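PDB 3EZO: malonyl CoA-acyl carrier protein transacylase from Burkholderia pseudomallei 1710b, which probably catalyses transfer of the malonyl group from malonyl-CoA to holo-acyl carrier protein, giving malonyl-acyl carrier protein and free CoA. Local coordinates for residues L39-D44 with A112-L117; L26-D31 with V303-S308; S92-H97 with P230-V235; V275-E280 with N297-S302. One frame throughout, in Å; residues are numbered along the deposited sequence.

Contact 1: residues L39-D44 with A112-L117; sequences LDEASD and AFRDAL
Residues 39-44 of helix 33-46 pack against the first turn of helix 113-128 through E41 and A42 on one side and F113, R114 and L117 on the other, a partly buried helix-helix contact near the edge of the acyl transferase fold. The axes of the two short segments pass 9.7 Å apart at a crossing angle of -47°, and the space between them is filled by the long side chain of E41 and by A42, F113 and L117, with the aliphatic part of R114 at the margin. E41 reaches across fully extended, its CG anti to the backbone N (chi1 175°), which carries the carboxylate to the opposite helix. There OE1 lies in the plane of the F113 ring and meets its edge at CD2, 3.3 Å away, with the carboxylate plane turned 84° from that of the ring. The partly positive ring hydrogens suit such an approach, and OE1 is also held by a salt bridge to R81. The other oxygen, E41 OE2, rests 3.5 Å from R114 CB. The next residue, A42, is small enough for the branched end of L117 to come close: CD1 sits 3.7 Å from A42 CA and CD2 lies 3.9 Å from A42 CB. L117 CD1 also lies over one face of the F113 ring, one turn earlier on the same helix. Helix 65-85 packs against both: A42 and L117 touch T74, and F113 meets the ring of Y77, while V106 of helix 99-107 packs on F113.

Contact 2: residues L26-D31 with V303-S308; sequences LNAFAD and VFDPAS
The ring of F29 lies against the backbone of F304, D305 and P306, one face turned to D305 CA in a CH-pi contact. That carbon stands 3.8 Å from the ring centroid, 23° off the normal and shifted toward the rim, so the aromatic face receives a polarised CH rather than another ring. F29 CE2 also comes within 3.5 Å of F304 C, and F29 CE1 equally near P306 CD, both obliquely. The phenylalanine and the proline point in opposite directions as they pass. P306 CD also lies 3.4 Å from A28 O. The methyl of A28, which points at the other segment, touches D305 CB at 3.6 Å; a small side chain fits here because the two backbones are close.

The contact joins the loop between strand 11-15 and helix 33-46 to the start of C-terminal helix 306-314. Buried F29 also packs on C79 and A82 of helix 65-85, a place for a large apolar ring.

D305 is the N-cap of the helix that P306 begins. With chi1 at 68° its CG sits between the backbone N and the carbonyl carbon, and OD1 accepts from S308 N at 2.9 Å in a nearly straight bond of 167°. Proline suits the first turn, where its missing N-H costs nothing. The capping bonds lie within 303-308 and fix the shape of its turn, whereas the bridge to 26-31 rests on apolar and CH-pi contacts that depend on fit.

Contact 3: residues S92-H97 with P230-V235; sequences SIVAGH and PKISVV
Two backbone hydrogen bonds hold strand 93-96 to the short, weakly bonded strand 233-234. V94 donates through N to S233 O at 2.9 Å, and V94 O accepts from V235 N at 3.2 Å; both bonds are nearly straight. V94 thereby grips the neighbouring chain segment with both its N-H and its C=O, the pattern of a parallel pair. Beyond these two bonds, water takes over. One molecule donates to S92 O and accepts from S233 N at 3.0 Å, bridging the start of the pair, while a second accepts from G96 N and lies 2.7 Å from V235 O at the other end.

The side chains alternate between the faces of the sheet. V94 and V234 share one face, meeting through their CG2 methyls at 3.7 Å, and V94 CG1 adds a looser contact to I232 CG2. On the opposite face I93 CG1 lies 4.0 Å from S233 CB. Further along, the small A95 admits V235: A95 CB touches V235 CG1 at 3.7 Å, the valine's chi1 of 58° placing that methyl between its own backbone N and carbonyl carbon. Beta-branched residues suit these extended backbones and fill both sides. Helix 99-107 covers V94 and V234, while helix 263-272 covers I93 and V235. Strand 93-96 leads through G96 and H97 to S98, the predicted active-site serine, in a GxSxG sequence consistent with a nucleophile elbow, as in related acyl transferases.

Contact 4: residues V275-E280 with N297-S302; sequences VTHVIE and NLVGAS
A beta-alpha-beta unit brings V278 and V299 together: strand 277-281, helix 286-294 and strand 299-303 follow one another, and the two strands end side by side and parallel, the axes of their segments here 4.5 Å apart and 24° askew. The backbone ladder begins with V299 N donating to T276 O at 2.7 Å and continues with V278 N to V299 O at 3.1 Å. A weak bond, A301 N to V278 O, comes next; E280 N to A301 O at 3.0 Å follows, and the ladder runs on to V303.

On one face H277 and V299 lie side by side and point the same way, with H277 CD2 resting 3.5 Å from V299 CB. The same face carries I279; the small A301 gives the longer I279 CG1 a methyl to rest on, 4.0 Å from A301 CB. Just before its strand, L298 turns its end toward residues 275-278: chi1 of -63° sets CG beside its backbone N, and CD2 reaches V275 O at 3.6 Å while CD1 touches V278 CG2. E280 is extended on the face it shares with V278, and both carboxylate oxygens accept backbone N-H groups of L287 and A288, at the beginning of helix 286-294.

Strand 11-15 flanks strand 277-281 on its other edge, strand 299-303 is outermost in the sheet, and helices 263-272 and 286-294 pack on V278 and L298.

From the N terminus, the loop after strand 11-15 enters contact 2 first, which closes only near the C terminus and so encloses the other three. Contact 1 opens next, on helix 33-46, and contact 3 opens at strand 93-96 before contact 1 closes at 112-117, so these two cross. Contact 3 closes at 230-235, and the short loop of contact 4 follows in series. Contacts 3 and 4 join pairs on either side of strand 11-15 in one parallel sheet and touch where I93 meets V275. Strand 299-303 runs on from contact 4 into contact 2, whose L26 packs on L39 of contact 1, linking the sheet edge to the helical layer.

Contact 1: residues L39-D44 with A112-L117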
# COMPACT_ATOMS: atom_id res chain seq x y z
N LEU A 39 -9.58 -16.98 -1.03
CA LEU A 39 -9.56 -16.93 -2.52
C LEU A 39 -10.93 -17.21 -3.08
O LEU A 39 -11.33 -16.60 -4.07
CB LEU A 39 -8.55 -17.93 -3.08
CG LEU A 39 -7.13 -17.55 -2.78
CD1 LEU A 39 -6.11 -18.71 -3.07
CD2 LEU A 39 -6.72 -16.27 -3.55
N ASP A 40 -11.67 -18.11 -2.43
CA ASP A 40 -13.04 -18.38 -2.87
C ASP A 40 -13.92 -17.17 -2.67
O ASP A 40 -14.72 -16.81 -3.54
CB ASP A 40 -13.66 -19.57 -2.16
CG ASP A 40 -13.20 -20.91 -2.75
OD1 ASP A 40 -13.12 -21.02 -3.99
OD2 ASP A 40 -12.95 -21.86 -1.97
N GLU A 41 -13.78 -16.54 -1.51
CA GLU A 41 -14.60 -15.35 -1.20
C GLU A 41 -14.29 -14.23 -2.20
O GLU A 41 -15.20 -13.58 -2.72
CB GLU A 41 -14.33 -14.91 0.26
CG GLU A 41 -15.05 -13.61 0.61
CD GLU A 41 -14.96 -13.19 2.12
OE1 GLU A 41 -14.14 -13.76 2.92
OE2 GLU A 41 -15.75 -12.28 2.46
N ALA A 42 -13.01 -14.01 -2.45
CA ALA A 42 -12.59 -13.00 -3.43
C ALA A 42 -13.17 -13.27 -4.84
O ALA A 42 -13.70 -12.34 -5.51
CB ALA A 42 -11.06 -12.89 -3.47
N SER A 43 -13.13 -14.53 -5.29
CA SER A 43 -13.68 -14.92 -6.63
C SER A 43 -15.18 -14.70 -6.67
O SER A 43 -15.77 -14.18 -7.65
CB SER A 43 -13.36 -16.40 -6.95
OG SER A 43 -11.94 -16.64 -6.90
N ASP A 44 -15.83 -15.09 -5.58
CA ASP A 44 -17.26 -14.84 -5.51
C ASP A 44 -17.56 -13.33 -5.58
O ASP A 44 -18.49 -12.94 -6.29
CB ASP A 44 -17.88 -15.48 -4.27
CG ASP A 44 -19.33 -15.07 -4.06
OD1 ASP A 44 -20.15 -15.17 -5.01
OD2 ASP A 44 -19.69 -14.63 -2.94
N ALA A 112 -15.57 -4.76 6.20
CA ALA A 112 -15.66 -6.20 5.97
C ALA A 112 -14.89 -6.55 4.68
O ALA A 112 -14.97 -5.82 3.67
CB ALA A 112 -17.15 -6.65 5.88
N PHE A 113 -14.14 -7.64 4.71
CA PHE A 113 -13.40 -8.09 3.53
C PHE A 113 -14.27 -8.17 2.30
O PHE A 113 -13.87 -7.72 1.25
CB PHE A 113 -12.67 -9.39 3.82
CG PHE A 113 -11.86 -9.95 2.65
CD1 PHE A 113 -10.88 -9.18 2.02
CD2 PHE A 113 -12.07 -11.25 2.20
CE1 PHE A 113 -10.11 -9.70 0.93
CE2 PHE A 113 -11.30 -11.79 1.15
CZ PHE A 113 -10.32 -11.01 0.51
N ARG A 114 -15.50 -8.66 2.46
CA ARG A 114 -16.43 -8.80 1.35
C ARG A 114 -16.74 -7.44 0.76
O ARG A 114 -16.99 -7.36 -0.44
CB ARG A 114 -17.72 -9.50 1.83
CG ARG A 114 -18.82 -9.69 0.83
CD ARG A 114 -18.34 -10.52 -0.36
NE ARG A 114 -19.37 -10.63 -1.41
CZ ARG A 114 -19.63 -9.70 -2.32
NH1 ARG A 114 -18.93 -8.53 -2.37
NH2 ARG A 114 -20.59 -9.95 -3.21
N ASP A 115 -16.73 -6.39 1.59
CA ASP A 115 -16.95 -5.02 1.08
C ASP A 115 -15.68 -4.41 0.53
O ASP A 115 -15.74 -3.60 -0.40
CB ASP A 115 -17.53 -4.09 2.16
CG ASP A 115 -18.86 -4.59 2.67
OD1 ASP A 115 -19.52 -5.38 1.94
OD2 ASP A 115 -19.24 -4.22 3.80
N ALA A 116 -14.56 -4.78 1.09
CA ALA A 116 -13.29 -4.22 0.67
C ALA A 116 -12.93 -4.61 -0.77
O ALA A 116 -12.21 -3.89 -1.46
CB ALA A 116 -12.17 -4.59 1.65
N LEU A 117 -13.45 -5.74 -1.22
CA LEU A 117 -13.08 -6.28 -2.52
C LEU A 117 -13.55 -5.37 -3.68
O LEU A 117 -12.71 -4.86 -4.42
CB LEU A 117 -13.53 -7.75 -2.63
CG LEU A 117 -12.66 -8.75 -1.87
CD1 LEU A 117 -13.45 -10.01 -1.46
CD2 LEU A 117 -11.38 -9.11 -2.65

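Contact 2: residues L26-D31 with V303-S308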
# COMPACT_ATOMS: atom_id res chain seq x y z
N LEU A 26 1.03 -17.20 -3.78
CA LEU A 26 0.35 -17.95 -2.72
C LEU A 26 0.47 -19.48 -2.85
O LEU A 26 -0.26 -20.22 -2.17
CB LEU A 26 -1.12 -17.57 -2.69
CG LEU A 26 -1.39 -16.12 -2.26
CD1 LEU A 26 -2.86 -15.87 -2.37
CD2 LEU A 26 -0.89 -15.89 -0.85
N ASN A 27 1.37 -19.96 -3.70
CA ASN A 27 1.44 -21.41 -3.94
C ASN A 27 1.73 -22.17 -2.67
O ASN A 27 1.15 -23.21 -2.43
CB ASN A 27 2.51 -21.76 -5.00
CG ASN A 27 2.09 -21.39 -6.39
OD1 ASN A 27 0.95 -20.99 -6.65
ND2 ASN A 27 3.03 -21.51 -7.32
N ALA A 28 2.59 -21.63 -1.83
CA ALA A 28 3.03 -22.29 -0.64
C ALA A 28 1.88 -22.43 0.38
O ALA A 28 1.95 -23.27 1.28
CB ALA A 28 4.22 -21.56 -0.05
N PHE A 29 0.83 -21.62 0.22
CA PHE A 29 -0.35 -21.67 1.07
C PHE A 29 -1.51 -22.47 0.44
O PHE A 29 -2.64 -22.42 0.93
CB PHE A 29 -0.84 -20.25 1.32
CG PHE A 29 -0.26 -19.58 2.51
CD1 PHE A 29 -0.17 -20.21 3.73
CD2 PHE A 29 0.13 -18.24 2.43
CE1 PHE A 29 0.30 -19.55 4.84
CE2 PHE A 29 0.62 -17.59 3.52
CZ PHE A 29 0.71 -18.24 4.73
N ALA A 30 -1.24 -23.16 -0.67
CA ALA A 30 -2.31 -23.82 -1.47
C ALA A 30 -3.16 -24.78 -0.65
O ALA A 30 -4.32 -25.05 -1.00
CB ALA A 30 -1.68 -24.60 -2.71
N ASP A 31 -2.57 -25.34 0.41
CA ASP A 31 -3.27 -26.33 1.23
C ASP A 31 -3.60 -25.84 2.63
O ASP A 31 -3.80 -26.64 3.53
CB ASP A 31 -2.45 -27.63 1.30
CG ASP A 31 -2.24 -28.25 -0.08
OD1 ASP A 31 -3.12 -28.08 -0.95
OD2 ASP A 31 -1.19 -28.88 -0.28
N VAL A 303 5.02 -12.66 7.16
CA VAL A 303 4.11 -13.77 6.96
C VAL A 303 3.71 -13.79 5.49
O VAL A 303 2.91 -12.95 5.04
CB VAL A 303 2.90 -13.64 7.84
CG1 VAL A 303 1.97 -14.82 7.63
CG2 VAL A 303 3.36 -13.46 9.32
N PHE A 304 4.30 -14.74 4.75
CA PHE A 304 3.96 -14.93 3.32
C PHE A 304 3.87 -16.42 2.88
O PHE A 304 3.53 -16.72 1.74
CB PHE A 304 4.99 -14.19 2.45
CG PHE A 304 6.38 -14.64 2.66
CD1 PHE A 304 6.86 -15.76 2.00
CD2 PHE A 304 7.22 -13.94 3.51
CE1 PHE A 304 8.17 -16.20 2.19
CE2 PHE A 304 8.53 -14.37 3.70
CZ PHE A 304 9.00 -15.52 3.03
N ASP A 305 4.17 -17.32 3.80
CA ASP A 305 4.00 -18.76 3.58
C ASP A 305 4.07 -19.45 4.95
O ASP A 305 4.34 -18.80 5.95
CB ASP A 305 5.04 -19.29 2.58
CG ASP A 305 6.48 -19.28 3.08
OD1 ASP A 305 6.82 -18.96 4.25
OD2 ASP A 305 7.33 -19.62 2.23
N PRO A 306 3.81 -20.77 5.02
CA PRO A 306 3.79 -21.42 6.33
C PRO A 306 5.07 -21.33 7.13
O PRO A 306 5.00 -21.16 8.35
CB PRO A 306 3.42 -22.88 6.00
CG PRO A 306 2.49 -22.73 4.88
CD PRO A 306 3.08 -21.59 4.02
N ALA A 307 6.24 -21.41 6.47
CA ALA A 307 7.49 -21.38 7.20
C ALA A 307 7.73 -19.99 7.83
O ALA A 307 8.06 -19.89 9.02
CB ALA A 307 8.66 -21.79 6.28
N SER A 308 7.55 -18.95 7.03
CA SER A 308 7.74 -17.58 7.51
C SER A 308 6.71 -17.28 8.63
O SER A 308 7.07 -16.64 9.61
CB SER A 308 7.60 -16.59 6.35
OG SER A 308 6.30 -16.69 5.73

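Contact 3: residues S92-H97 with P230-V235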
# COMPACT_ATOMS: atom_id res chain seq x y z
N SER A 92 -1.14 -5.02 17.93
CA SER A 92 -1.65 -3.91 18.72
C SER A 92 -1.89 -2.65 17.87
O SER A 92 -2.58 -1.74 18.29
CB SER A 92 -0.73 -3.60 19.89
OG SER A 92 0.63 -3.55 19.49
N ILE A 93 -1.27 -2.61 16.70
CA ILE A 93 -1.39 -1.50 15.79
C ILE A 93 -1.07 -1.99 14.38
O ILE A 93 -0.24 -2.86 14.20
CB ILE A 93 -0.50 -0.29 16.22
CG1 ILE A 93 -0.82 0.97 15.37
CG2 ILE A 93 0.96 -0.64 16.16
CD1 ILE A 93 -0.31 2.31 16.04
N VAL A 94 -1.79 -1.45 13.39
CA VAL A 94 -1.57 -1.81 12.02
C VAL A 94 -1.47 -0.57 11.13
O VAL A 94 -1.85 0.52 11.55
CB VAL A 94 -2.70 -2.69 11.51
CG1 VAL A 94 -2.69 -4.07 12.26
CG2 VAL A 94 -4.06 -1.97 11.66
N ALA A 95 -0.91 -0.77 9.94
CA ALA A 95 -0.85 0.23 8.89
C ALA A 95 -0.61 -0.53 7.59
O ALA A 95 -0.20 -1.72 7.61
CB ALA A 95 0.31 1.24 9.15
N GLY A 96 -0.85 0.12 6.47
CA GLY A 96 -0.48 -0.43 5.16
C GLY A 96 -0.17 0.67 4.15
O GLY A 96 -0.63 1.80 4.27
N HIS A 97 0.61 0.30 3.14
CA HIS A 97 1.18 1.24 2.20
C HIS A 97 0.24 1.36 0.99
O HIS A 97 0.14 0.43 0.15
CB HIS A 97 2.57 0.77 1.80
CG HIS A 97 3.34 1.77 1.01
ND1 HIS A 97 2.95 2.22 -0.23
CD2 HIS A 97 4.50 2.41 1.30
CE1 HIS A 97 3.84 3.08 -0.68
NE2 HIS A 97 4.80 3.21 0.22
N PRO A 230 -12.56 0.89 14.31
CA PRO A 230 -11.64 -0.25 14.34
C PRO A 230 -11.43 -0.84 15.73
O PRO A 230 -11.48 -0.14 16.72
CB PRO A 230 -10.33 0.30 13.75
CG PRO A 230 -10.49 1.73 13.59
CD PRO A 230 -11.93 2.12 13.80
N LYS A 231 -11.19 -2.14 15.79
CA LYS A 231 -10.86 -2.82 17.03
C LYS A 231 -9.37 -2.86 17.23
O LYS A 231 -8.89 -3.33 18.25
CB LYS A 231 -11.44 -4.24 17.00
CG LYS A 231 -10.70 -5.19 16.08
CD LYS A 231 -11.57 -6.45 15.69
CE LYS A 231 -10.91 -7.33 14.58
NZ LYS A 231 -11.87 -8.36 14.06
N ILE A 232 -8.60 -2.41 16.23
CA ILE A 232 -7.16 -2.28 16.35
C ILE A 232 -6.81 -0.88 15.85
O ILE A 232 -7.36 -0.45 14.83
CB ILE A 232 -6.40 -3.25 15.43
CG1 ILE A 232 -6.79 -4.71 15.67
CG2 ILE A 232 -4.86 -3.11 15.64
CD1 ILE A 232 -6.03 -5.67 14.73
N SER A 233 -5.88 -0.20 16.52
CA SER A 233 -5.45 1.12 16.05
C SER A 233 -4.88 1.02 14.65
O SER A 233 -4.02 0.17 14.39
CB SER A 233 -4.39 1.68 17.00
OG SER A 233 -4.98 1.89 18.27
N VAL A 234 -5.37 1.86 13.74
CA VAL A 234 -4.81 2.00 12.40
C VAL A 234 -4.19 3.40 12.27
O VAL A 234 -4.84 4.41 12.51
CB VAL A 234 -5.91 1.82 11.33
CG1 VAL A 234 -5.36 1.89 9.96
CG2 VAL A 234 -6.77 0.50 11.58
N VAL A 235 -2.93 3.48 11.87
CA VAL A 235 -2.30 4.76 11.56
C VAL A 235 -2.36 5.00 10.04
O VAL A 235 -1.97 4.16 9.24
CB VAL A 235 -0.88 4.87 12.22
CG1 VAL A 235 0.11 3.77 11.81
CG2 VAL A 235 -0.30 6.27 11.97
O HOH W 1 -4.99 -1.44 19.16
O HOH W 2 -2.03 2.77 6.88

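Contact 4: residues V275-E280 with N297-S302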
# COMPACT_ATOMS: atom_id res chain seq x y z
N VAL A 275 6.09 -0.26 20.25
CA VAL A 275 6.21 -1.45 19.43
C VAL A 275 7.64 -1.59 18.92
O VAL A 275 8.18 -0.68 18.31
CB VAL A 275 5.25 -1.40 18.21
CG1 VAL A 275 5.44 -2.67 17.31
CG2 VAL A 275 3.82 -1.23 18.64
N THR A 276 8.25 -2.74 19.17
CA THR A 276 9.58 -3.04 18.69
C THR A 276 9.55 -4.13 17.62
O THR A 276 10.50 -4.28 16.86
CB THR A 276 10.46 -3.52 19.86
OG1 THR A 276 9.80 -4.62 20.51
CG2 THR A 276 10.62 -2.37 20.90
N HIS A 277 8.45 -4.87 17.52
CA HIS A 277 8.29 -5.90 16.48
C HIS A 277 7.29 -5.50 15.39
O HIS A 277 6.10 -5.31 15.65
CB HIS A 277 7.86 -7.22 17.12
CG HIS A 277 8.82 -7.72 18.17
ND1 HIS A 277 8.42 -8.48 19.25
CD2 HIS A 277 10.14 -7.51 18.33
CE1 HIS A 277 9.47 -8.76 20.00
NE2 HIS A 277 10.52 -8.18 19.46
N VAL A 278 7.79 -5.43 14.17
CA VAL A 278 6.98 -5.05 13.03
C VAL A 278 7.03 -6.16 11.96
O VAL A 278 8.08 -6.46 11.36
CB VAL A 278 7.43 -3.70 12.49
CG1 VAL A 278 6.62 -3.31 11.29
CG2 VAL A 278 7.38 -2.61 13.67
N ILE A 279 5.87 -6.77 11.76
CA ILE A 279 5.75 -7.95 10.90
C ILE A 279 5.02 -7.52 9.65
O ILE A 279 3.94 -6.95 9.71
CB ILE A 279 4.99 -9.06 11.62
CG1 ILE A 279 5.82 -9.55 12.82
CG2 ILE A 279 4.66 -10.24 10.66
CD1 ILE A 279 4.98 -10.40 13.73
N GLU A 280 5.67 -7.72 8.51
CA GLU A 280 5.02 -7.49 7.22
C GLU A 280 4.12 -8.66 6.96
O GLU A 280 4.57 -9.82 6.98
CB GLU A 280 6.02 -7.32 6.08
CG GLU A 280 5.30 -7.32 4.70
CD GLU A 280 6.16 -6.83 3.57
OE1 GLU A 280 7.37 -7.13 3.57
OE2 GLU A 280 5.59 -6.19 2.63
N ASN A 297 16.48 -0.64 15.05
CA ASN A 297 16.19 -1.29 16.33
C ASN A 297 14.91 -2.07 16.26
O ASN A 297 14.60 -2.84 17.16
CB ASN A 297 16.03 -0.29 17.47
CG ASN A 297 17.19 0.66 17.62
OD1 ASN A 297 18.34 0.33 17.35
ND2 ASN A 297 16.89 1.88 18.11
N LEU A 298 14.09 -1.82 15.24
CA LEU A 298 12.86 -2.58 15.09
C LEU A 298 13.26 -4.00 14.70
O LEU A 298 14.30 -4.18 14.10
CB LEU A 298 11.91 -1.97 14.04
CG LEU A 298 11.41 -0.56 14.36
CD1 LEU A 298 10.53 -0.04 13.24
CD2 LEU A 298 10.68 -0.58 15.71
N VAL A 299 12.45 -4.98 15.09
CA VAL A 299 12.72 -6.36 14.76
C VAL A 299 11.66 -6.85 13.80
O VAL A 299 10.48 -6.90 14.12
CB VAL A 299 12.73 -7.27 16.00
CG1 VAL A 299 12.86 -8.75 15.58
CG2 VAL A 299 13.87 -6.85 16.98
N GLY A 300 12.11 -7.25 12.62
CA GLY A 300 11.19 -7.58 11.52
C GLY A 300 10.91 -9.05 11.38
O GLY A 300 11.72 -9.87 11.75
N ALA A 301 9.72 -9.39 10.91
CA ALA A 301 9.47 -10.73 10.37
C ALA A 301 8.48 -10.58 9.22
O ALA A 301 8.09 -9.45 8.85
CB ALA A 301 8.93 -11.68 11.44
N SER A 302 8.10 -11.69 8.62
CA SER A 302 7.10 -11.62 7.55
C SER A 302 6.28 -12.85 7.53
O SER A 302 6.74 -13.94 7.90
CB SER A 302 7.75 -11.40 6.22
OG SER A 302 8.72 -10.37 6.34